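Local coordinates for phosphodiesterase MJ0936 (Methanocaldococcus jannaschii, PDB 2AHD), which belongs to the calcineurin-like phosphoesterase superfamily and has the family's alpha/beta architecture, with two mixed beta sheets, at residues A[90-96]-A[112-118]; A[33-38]-A[55-61]; A[11-17]-A[41-46]. All blocks are in the same frame, centred on the assembly; numbering follows the deposited sequence.

Interaction 1: A[90-96]-A[112-118]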
# COMPACT_ATOMS: atom_id res chain seq x y z
N ASP A 90 -2.83 7.00 16.60
CA ASP A 90 -4.10 6.68 17.25
C ASP A 90 -5.13 6.03 16.32
O ASP A 90 -6.18 5.59 16.79
CB ASP A 90 -4.71 7.94 17.88
CG ASP A 90 -3.91 8.47 19.06
OD1 ASP A 90 -3.80 7.74 20.08
OD2 ASP A 90 -3.39 9.60 18.98
N LEU A 91 -4.82 5.98 15.03
CA LEU A 91 -5.73 5.40 14.04
C LEU A 91 -5.60 3.91 13.88
O LEU A 91 -4.49 3.37 13.89
CB LEU A 91 -5.52 6.08 12.69
CG LEU A 91 -5.87 7.57 12.71
CD1 LEU A 91 -5.32 8.26 11.47
CD2 LEU A 91 -7.38 7.72 12.81
N LYS A 92 -6.74 3.24 13.72
CA LYS A 92 -6.79 1.79 13.55
C LYS A 92 -6.80 1.47 12.06
O LYS A 92 -7.69 1.89 11.33
CB LYS A 92 -8.05 1.21 14.21
CG LYS A 92 -7.79 0.26 15.37
CD LYS A 92 -7.07 0.96 16.53
CE LYS A 92 -7.90 2.09 17.12
NZ LYS A 92 -7.17 2.79 18.22
N PHE A 93 -5.80 0.71 11.62
CA PHE A 93 -5.67 0.33 10.22
C PHE A 93 -5.91 -1.14 9.97
O PHE A 93 -5.73 -1.98 10.86
CB PHE A 93 -4.26 0.65 9.70
CG PHE A 93 -3.98 2.10 9.49
CD1 PHE A 93 -3.72 2.94 10.57
CD2 PHE A 93 -3.95 2.64 8.21
CE1 PHE A 93 -3.42 4.29 10.36
CE2 PHE A 93 -3.65 3.98 8.01
CZ PHE A 93 -3.39 4.81 9.08
N PHE A 94 -6.34 -1.45 8.75
CA PHE A 94 -6.53 -2.82 8.28
C PHE A 94 -6.13 -2.80 6.83
O PHE A 94 -6.76 -2.13 6.02
CB PHE A 94 -7.95 -3.32 8.38
CG PHE A 94 -8.08 -4.75 7.96
CD1 PHE A 94 -7.37 -5.74 8.63
CD2 PHE A 94 -8.88 -5.11 6.89
CE1 PHE A 94 -7.46 -7.07 8.23
CE2 PHE A 94 -8.98 -6.44 6.49
CZ PHE A 94 -8.27 -7.43 7.16
N ILE A 95 -5.08 -3.54 6.50
CA ILE A 95 -4.56 -3.59 5.15
C ILE A 95 -4.65 -4.96 4.53
O ILE A 95 -4.45 -5.97 5.19
CB ILE A 95 -3.10 -3.15 5.16
CG1 ILE A 95 -2.97 -1.84 5.94
CG2 ILE A 95 -2.60 -2.99 3.75
CD1 ILE A 95 -1.55 -1.36 6.11
N THR A 96 -4.96 -5.00 3.24
CA THR A 96 -5.08 -6.25 2.51
C THR A 96 -5.22 -5.97 1.03
O THR A 96 -5.83 -4.99 0.64
CB THR A 96 -6.30 -7.10 3.00
OG1 THR A 96 -6.31 -8.35 2.30
CG2 THR A 96 -7.62 -6.38 2.75
N LEU A 112 -14.22 -1.65 13.46
CA LEU A 112 -13.19 -1.82 14.47
C LEU A 112 -11.93 -1.11 14.02
O LEU A 112 -10.95 -1.06 14.76
CB LEU A 112 -12.91 -3.31 14.68
CG LEU A 112 -14.12 -4.11 15.15
CD1 LEU A 112 -13.82 -5.60 15.15
CD2 LEU A 112 -14.50 -3.65 16.54
N TYR A 113 -11.95 -0.56 12.81
CA TYR A 113 -10.80 0.15 12.26
C TYR A 113 -11.17 1.53 11.77
O TYR A 113 -12.29 1.77 11.34
CB TYR A 113 -10.21 -0.63 11.08
CG TYR A 113 -9.74 -2.01 11.44
CD1 TYR A 113 -8.47 -2.22 11.99
CD2 TYR A 113 -10.56 -3.12 11.24
CE1 TYR A 113 -8.04 -3.49 12.33
CE2 TYR A 113 -10.14 -4.40 11.57
CZ TYR A 113 -8.87 -4.58 12.12
OH TYR A 113 -8.44 -5.85 12.42
N ASP A 114 -10.20 2.44 11.83
CA ASP A 114 -10.41 3.82 11.40
C ASP A 114 -10.21 3.95 9.91
O ASP A 114 -10.94 4.69 9.23
CB ASP A 114 -9.44 4.74 12.14
CG ASP A 114 -9.73 4.83 13.62
OD1 ASP A 114 -10.80 5.38 13.97
OD2 ASP A 114 -8.91 4.35 14.42
N VAL A 115 -9.22 3.22 9.41
CA VAL A 115 -8.87 3.24 8.00
C VAL A 115 -8.80 1.82 7.47
O VAL A 115 -8.45 0.91 8.20
CB VAL A 115 -7.50 3.91 7.81
CG1 VAL A 115 -7.24 4.16 6.33
CG2 VAL A 115 -7.44 5.21 8.60
N VAL A 116 -9.18 1.64 6.20
CA VAL A 116 -9.11 0.33 5.55
C VAL A 116 -8.51 0.56 4.17
O VAL A 116 -9.08 1.24 3.33
CB VAL A 116 -10.49 -0.33 5.39
CG1 VAL A 116 -10.34 -1.66 4.71
CG2 VAL A 116 -11.12 -0.52 6.75
N ILE A 117 -7.33 -0.00 3.95
CA ILE A 117 -6.61 0.15 2.71
C ILE A 117 -6.55 -1.17 1.94
O ILE A 117 -6.35 -2.22 2.53
CB ILE A 117 -5.18 0.63 2.99
CG1 ILE A 117 -5.24 1.89 3.85
CG2 ILE A 117 -4.44 0.86 1.68
CD1 ILE A 117 -3.89 2.42 4.24
N TYR A 118 -6.71 -1.11 0.62
CA TYR A 118 -6.68 -2.32 -0.20
C TYR A 118 -6.42 -1.99 -1.66
O TYR A 118 -6.56 -0.85 -2.06
CB TYR A 118 -8.01 -3.06 -0.07
CG TYR A 118 -9.12 -2.39 -0.81
CD1 TYR A 118 -9.54 -2.85 -2.05
CD2 TYR A 118 -9.73 -1.25 -0.30
CE1 TYR A 118 -10.54 -2.21 -2.76
CE2 TYR A 118 -10.73 -0.59 -0.99
CZ TYR A 118 -11.13 -1.07 -2.22
OH TYR A 118 -12.14 -0.44 -2.91

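Interaction 2: A[33-38]-A[55-61]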
# COMPACT_ATOMS: atom_id res chain seq x y z
N HIS A 33 2.13 -0.94 0.88
CA HIS A 33 2.04 -1.46 -0.47
C HIS A 33 1.18 -2.69 -0.33
O HIS A 33 1.61 -3.68 0.25
CB HIS A 33 3.43 -1.83 -0.98
CG HIS A 33 3.46 -2.32 -2.39
ND1 HIS A 33 2.68 -3.36 -2.84
CD2 HIS A 33 4.21 -1.93 -3.45
CE1 HIS A 33 2.95 -3.60 -4.11
NE2 HIS A 33 3.88 -2.75 -4.50
N CYS A 34 -0.04 -2.66 -0.83
CA CYS A 34 -0.89 -3.82 -0.65
C CYS A 34 -1.02 -4.75 -1.83
O CYS A 34 -1.56 -5.84 -1.70
CB CYS A 34 -2.29 -3.37 -0.23
SG CYS A 34 -2.70 -1.65 -0.57
N GLY A 35 -0.51 -4.32 -2.97
CA GLY A 35 -0.66 -5.11 -4.18
C GLY A 35 0.41 -6.09 -4.56
O GLY A 35 1.13 -6.61 -3.71
N ASP A 36 0.49 -6.35 -5.85
CA ASP A 36 1.46 -7.28 -6.37
C ASP A 36 2.70 -6.52 -6.85
O ASP A 36 2.62 -5.74 -7.80
CB ASP A 36 0.91 -8.08 -7.57
CG ASP A 36 -0.52 -8.58 -7.37
OD1 ASP A 36 -1.45 -8.00 -7.97
OD2 ASP A 36 -0.71 -9.57 -6.63
N PHE A 37 3.82 -6.70 -6.16
CA PHE A 37 5.06 -6.06 -6.62
C PHE A 37 5.20 -6.98 -7.79
O PHE A 37 5.53 -6.59 -8.91
CB PHE A 37 6.23 -6.36 -5.68
CG PHE A 37 5.88 -6.23 -4.24
CD1 PHE A 37 5.01 -7.14 -3.66
CD2 PHE A 37 6.39 -5.19 -3.48
CE1 PHE A 37 4.66 -7.00 -2.33
CE2 PHE A 37 6.05 -5.04 -2.16
CZ PHE A 37 5.18 -5.95 -1.58
N VAL A 38 4.92 -8.24 -7.42
CA VAL A 38 4.90 -9.41 -8.26
C VAL A 38 6.24 -10.13 -8.34
O VAL A 38 6.37 -11.21 -7.78
CB VAL A 38 4.37 -9.08 -9.66
CG1 VAL A 38 5.14 -9.83 -10.69
CG2 VAL A 38 2.90 -9.41 -9.73
N ALA A 55 3.70 -4.21 3.81
CA ALA A 55 3.12 -4.74 2.58
C ALA A 55 2.23 -5.94 2.79
O ALA A 55 2.29 -6.60 3.82
CB ALA A 55 4.24 -5.09 1.61
N THR A 56 1.39 -6.22 1.81
CA THR A 56 0.48 -7.36 1.86
C THR A 56 0.62 -8.14 0.57
O THR A 56 0.83 -7.56 -0.49
CB THR A 56 -0.97 -6.90 2.02
OG1 THR A 56 -1.19 -6.50 3.38
CG2 THR A 56 -1.92 -8.01 1.67
N TYR A 57 0.49 -9.46 0.67
CA TYR A 57 0.62 -10.33 -0.50
C TYR A 57 -0.53 -10.19 -1.48
O TYR A 57 -1.70 -10.13 -1.10
CB TYR A 57 0.74 -11.80 -0.06
CG TYR A 57 2.02 -12.13 0.67
CD1 TYR A 57 3.25 -11.96 0.06
CD2 TYR A 57 2.00 -12.60 1.99
CE1 TYR A 57 4.44 -12.24 0.73
CE2 TYR A 57 3.18 -12.89 2.67
CZ TYR A 57 4.40 -12.71 2.04
OH TYR A 57 5.57 -12.97 2.71
N GLY A 58 -0.19 -10.13 -2.76
CA GLY A 58 -1.20 -10.03 -3.78
C GLY A 58 -1.42 -11.43 -4.27
O GLY A 58 -0.70 -12.33 -3.88
N ASN A 59 -2.42 -11.63 -5.12
CA ASN A 59 -2.70 -12.96 -5.64
C ASN A 59 -1.69 -13.36 -6.70
O ASN A 59 -1.61 -14.52 -7.06
CB ASN A 59 -4.11 -13.00 -6.23
CG ASN A 59 -4.39 -11.81 -7.10
OD1 ASN A 59 -4.15 -10.66 -6.71
ND2 ASN A 59 -4.90 -12.06 -8.30
N ASN A 60 -0.91 -12.40 -7.18
CA ASN A 60 0.07 -12.69 -8.22
C ASN A 60 1.49 -12.80 -7.69
O ASN A 60 2.40 -13.20 -8.41
CB ASN A 60 0.01 -11.64 -9.31
CG ASN A 60 -1.27 -11.70 -10.08
OD1 ASN A 60 -1.53 -12.66 -10.79
ND2 ASN A 60 -2.10 -10.67 -9.95
N ASP A 61 1.68 -12.42 -6.43
CA ASP A 61 3.01 -12.50 -5.83
C ASP A 61 3.36 -13.97 -5.67
O ASP A 61 2.96 -14.62 -4.71
CB ASP A 61 3.04 -11.80 -4.47
CG ASP A 61 2.70 -10.32 -4.54
OD1 ASP A 61 3.16 -9.64 -5.48
OD2 ASP A 61 2.00 -9.81 -3.65

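Interaction 3: A[11-17]-A[41-46]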
# COMPACT_ATOMS: atom_id res chain seq x y z
N ASP A 11 5.70 -5.09 -11.61
CA ASP A 11 7.03 -4.98 -12.21
C ASP A 11 7.37 -3.73 -13.02
O ASP A 11 8.46 -3.64 -13.60
CB ASP A 11 7.26 -6.21 -13.07
CG ASP A 11 7.19 -7.49 -12.28
OD1 ASP A 11 7.21 -7.42 -11.04
OD2 ASP A 11 7.11 -8.57 -12.90
N HIS A 12 6.45 -2.76 -13.04
CA HIS A 12 6.68 -1.53 -13.79
C HIS A 12 7.77 -0.71 -13.13
O HIS A 12 7.48 0.26 -12.43
CB HIS A 12 5.39 -0.74 -13.86
CG HIS A 12 5.42 0.36 -14.88
ND1 HIS A 12 4.33 0.68 -15.65
CD2 HIS A 12 6.40 1.22 -15.23
CE1 HIS A 12 4.63 1.69 -16.44
NE2 HIS A 12 5.89 2.03 -16.21
N LEU A 13 9.02 -1.08 -13.36
CA LEU A 13 10.13 -0.38 -12.73
C LEU A 13 10.10 1.15 -12.76
O LEU A 13 10.30 1.79 -11.74
CB LEU A 13 11.45 -0.91 -13.28
CG LEU A 13 11.71 -2.33 -12.77
CD1 LEU A 13 13.03 -2.84 -13.30
CD2 LEU A 13 11.72 -2.32 -11.25
N PRO A 14 9.85 1.75 -13.93
CA PRO A 14 9.80 3.21 -14.05
C PRO A 14 8.88 3.82 -13.02
O PRO A 14 9.31 4.61 -12.19
CB PRO A 14 9.26 3.41 -15.45
CG PRO A 14 9.87 2.28 -16.18
CD PRO A 14 9.67 1.12 -15.25
N ASN A 15 7.62 3.45 -13.07
CA ASN A 15 6.64 3.98 -12.13
C ASN A 15 6.98 3.66 -10.67
O ASN A 15 6.62 4.41 -9.76
CB ASN A 15 5.25 3.47 -12.49
CG ASN A 15 4.68 4.19 -13.69
OD1 ASN A 15 5.41 4.82 -14.44
ND2 ASN A 15 3.37 4.10 -13.87
N ILE A 16 7.69 2.56 -10.46
CA ILE A 16 8.08 2.18 -9.10
C ILE A 16 9.09 3.19 -8.58
O ILE A 16 8.98 3.67 -7.45
CB ILE A 16 8.71 0.76 -9.09
CG1 ILE A 16 7.62 -0.30 -9.33
CG2 ILE A 16 9.42 0.52 -7.76
CD1 ILE A 16 8.13 -1.72 -9.51
N ARG A 17 10.07 3.52 -9.42
CA ARG A 17 11.10 4.48 -9.07
C ARG A 17 10.48 5.86 -8.90
O ARG A 17 10.80 6.57 -7.94
CB ARG A 17 12.15 4.53 -10.17
CG ARG A 17 12.72 3.19 -10.56
CD ARG A 17 13.34 3.30 -11.95
NE ARG A 17 13.78 2.02 -12.48
CZ ARG A 17 14.79 1.33 -11.99
NH1 ARG A 17 15.47 1.80 -10.95
NH2 ARG A 17 15.14 0.17 -12.53
N PHE A 41 12.79 -9.15 -8.27
CA PHE A 41 13.67 -8.03 -8.59
C PHE A 41 13.08 -6.69 -8.20
O PHE A 41 13.80 -5.70 -8.11
CB PHE A 41 14.08 -8.05 -10.07
CG PHE A 41 12.94 -7.91 -11.05
CD1 PHE A 41 12.36 -6.68 -11.30
CD2 PHE A 41 12.47 -9.02 -11.74
CE1 PHE A 41 11.33 -6.55 -12.22
CE2 PHE A 41 11.43 -8.90 -12.67
CZ PHE A 41 10.86 -7.67 -12.91
N VAL A 42 11.79 -6.66 -7.94
CA VAL A 42 11.14 -5.42 -7.56
C VAL A 42 11.60 -4.95 -6.18
O VAL A 42 11.76 -3.75 -5.95
CB VAL A 42 9.61 -5.56 -7.54
CG1 VAL A 42 8.98 -4.28 -7.01
CG2 VAL A 42 9.10 -5.87 -8.94
N ILE A 43 11.83 -5.89 -5.27
CA ILE A 43 12.25 -5.56 -3.92
C ILE A 43 13.57 -4.79 -3.88
O ILE A 43 13.74 -3.90 -3.04
CB ILE A 43 12.38 -6.83 -3.05
CG1 ILE A 43 11.06 -7.60 -3.04
CG2 ILE A 43 12.75 -6.45 -1.63
CD1 ILE A 43 9.87 -6.82 -2.54
N LYS A 44 14.50 -5.11 -4.77
CA LYS A 44 15.79 -4.43 -4.77
C LYS A 44 15.67 -2.94 -5.09
O LYS A 44 16.60 -2.17 -4.87
CB LYS A 44 16.76 -5.09 -5.75
CG LYS A 44 17.11 -6.57 -5.44
CD LYS A 44 17.68 -6.82 -4.01
CE LYS A 44 16.59 -7.13 -2.97
NZ LYS A 44 17.10 -7.58 -1.65
N GLU A 45 14.52 -2.54 -5.60
CA GLU A 45 14.30 -1.14 -5.92
C GLU A 45 13.98 -0.38 -4.65
O GLU A 45 14.33 0.78 -4.49
CB GLU A 45 13.13 -0.99 -6.88
CG GLU A 45 13.40 -1.45 -8.29
CD GLU A 45 14.35 -0.53 -9.01
OE1 GLU A 45 14.13 0.70 -8.97
OE2 GLU A 45 15.32 -1.04 -9.62
N PHE A 46 13.32 -1.07 -3.73
CA PHE A 46 12.93 -0.45 -2.48
C PHE A 46 14.08 -0.19 -1.53
O PHE A 46 13.95 0.61 -0.60
CB PHE A 46 11.83 -1.27 -1.81
CG PHE A 46 10.52 -1.18 -2.51
CD1 PHE A 46 9.84 0.04 -2.57
CD2 PHE A 46 9.99 -2.27 -3.18
CE1 PHE A 46 8.67 0.17 -3.28
CE2 PHE A 46 8.80 -2.15 -3.90
CZ PHE A 46 8.14 -0.92 -3.95

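Interaction 1: A[90-96]-A[112-118]
K92 and D114 open the pairing by gripping each other at both ends of the K92 backbone. K92 N donates to D114 OD2 at 2.5 Å, which accepts through the lone pair pointing away from its other oxygen; the D114 CG lies beside its own backbone N (chi1 -68°), which brings the carboxylate round to that donor. K92 O takes two bonds, from V115 N at 2.8 Å, almost straight on, and from D114 N at 2.6 Å, more bent and tilted out of the carbonyl plane. Further along, I117 N donates to F94 O (3.0 Å) and T96 N to I117 O (3.2 Å), while the bond from F94 N to V115 O is weak. F93 and I95 turn their backbone polar groups the other way, to V86 and I84 of strand 83-88, and V116 bonds to L133 and I135. K92 NZ makes a weak bond to D90 O and a long, weak ion pair with E87. Y113 OH is satisfied by S85, and its ring carries F94 CB squarely over one face, 3.7 Å from the centroid. On the other side of the sheet, V115 CB sits over a face of the F93 ring, with I117 CD1 at its edge. Strands 91-96 and 115-118 run parallel, 18° apart, joined by helix 101-110: a beta-alpha-beta crossover.

Interaction 2: A[33-38]-A[55-61]
D36 and N60 meet where two loops characteristic of calcineurin-like phosphoesterases come together: the Gly-Asp pair at 35-36 and the Gly-Asn turn that begins at G58, each following a strand of the six-stranded sheet. In relatives these signature loops border the metal site.

The polar contacts centre on the D36 carboxylate. D36 OD2 accepts from N60 N at 2.9 Å, met from above the carboxylate plane, 47° out of it. N60 ND2 adds a weak, nearly straight bond to D36 OD1, 3.4 Å long, with amide and carboxylate planes 68° apart. The D61 side chain works from the other end of the turn: OD1 comes up beside the backbone at 36-38, while OD2 is modelled implausibly close to G58 N, so that bond is doubtful. H10 and H97 also touch the D36 side chain.

The backbone contributes the last parallel bridge of strands 30-33 and 52-56, H33 beside A55, in which T56 N donates to H33 O at 3.0 Å, in the carbonyl plane. Beyond it the two segments continue as loops.

The apolar contacts are few. V38 CG2 rests against N60 CB (3.7 Å). F37 is more deeply set, its ring covered on one face by H33 CE1. D61 OD1 lies at the ring edge near CD1, and two atoms further round the ring CZ meets the methyl CB of A55 at 3.4 Å.

Interaction 3: A[11-17]-A[41-46]
R17 and E45 meet with their flat groups almost perpendicular, the guanidinium and carboxylate planes 82° apart. E45 OE1 stands over one face of the guanidinium and forms a salt bridge with NH1 at 2.6 Å, so the pair is held by charge without the coplanar, two-pronged fit of a side-on arginine-carboxylate pair. The arginine chain is extended from CG to NE, whereas E45 folds at its second torsion (chi2 -70°), which carries the carboxylate back across to R17. L13 crosses E45 at about a right angle and lays CD2 against its CG, 3.5 Å away.

Deeper in, I16 starts out toward segment 41-46. Its CD1 touches V42 CG1 at 3.7 Å, the two side chains again roughly perpendicular, and its other branch, CG2, faces E45 CB and the F46 ring at CZ (4.3 Å). These residues belong to two successive strand-helix connections of the six-stranded sheet: helix 13-24 links strand 3-6 to strand 30-33, and the short, weakly bonded helix 43-46 lies on the way from 30-33 to 52-56.

At the N-terminal end the partners are D11 and F41. F41 CG sits between its own backbone N and carbonyl carbon (chi1 62°), which swings CZ to 3.7 Å from D11 CG, the two side chains crossing at about a right angle. V42 CG2 approaches the same carboxylate at OD1, while OD2 is hydrogen-bonded to S39 OG.

Overall arrangement
Interaction 2 is the most buried of the three and sits between the others. Its C34 packs against I95 and I117 of interaction 1, and T56 touches T96, so the five- and six-stranded sheets meet there. On its other flank, F37 and V38 touch D11, V42 and F46 of interaction 3. Interactions 1 and 3 lie on opposite sides of the chain's centre, their centres about 26 Å apart. The chemistry follows the place: strand pairing through backbone bonds in interaction 1, a carboxylate, D36, accepting a backbone N-H between loops in interaction 2, and in interaction 3 packing between helical segments, with a salt bridge on the exposed side.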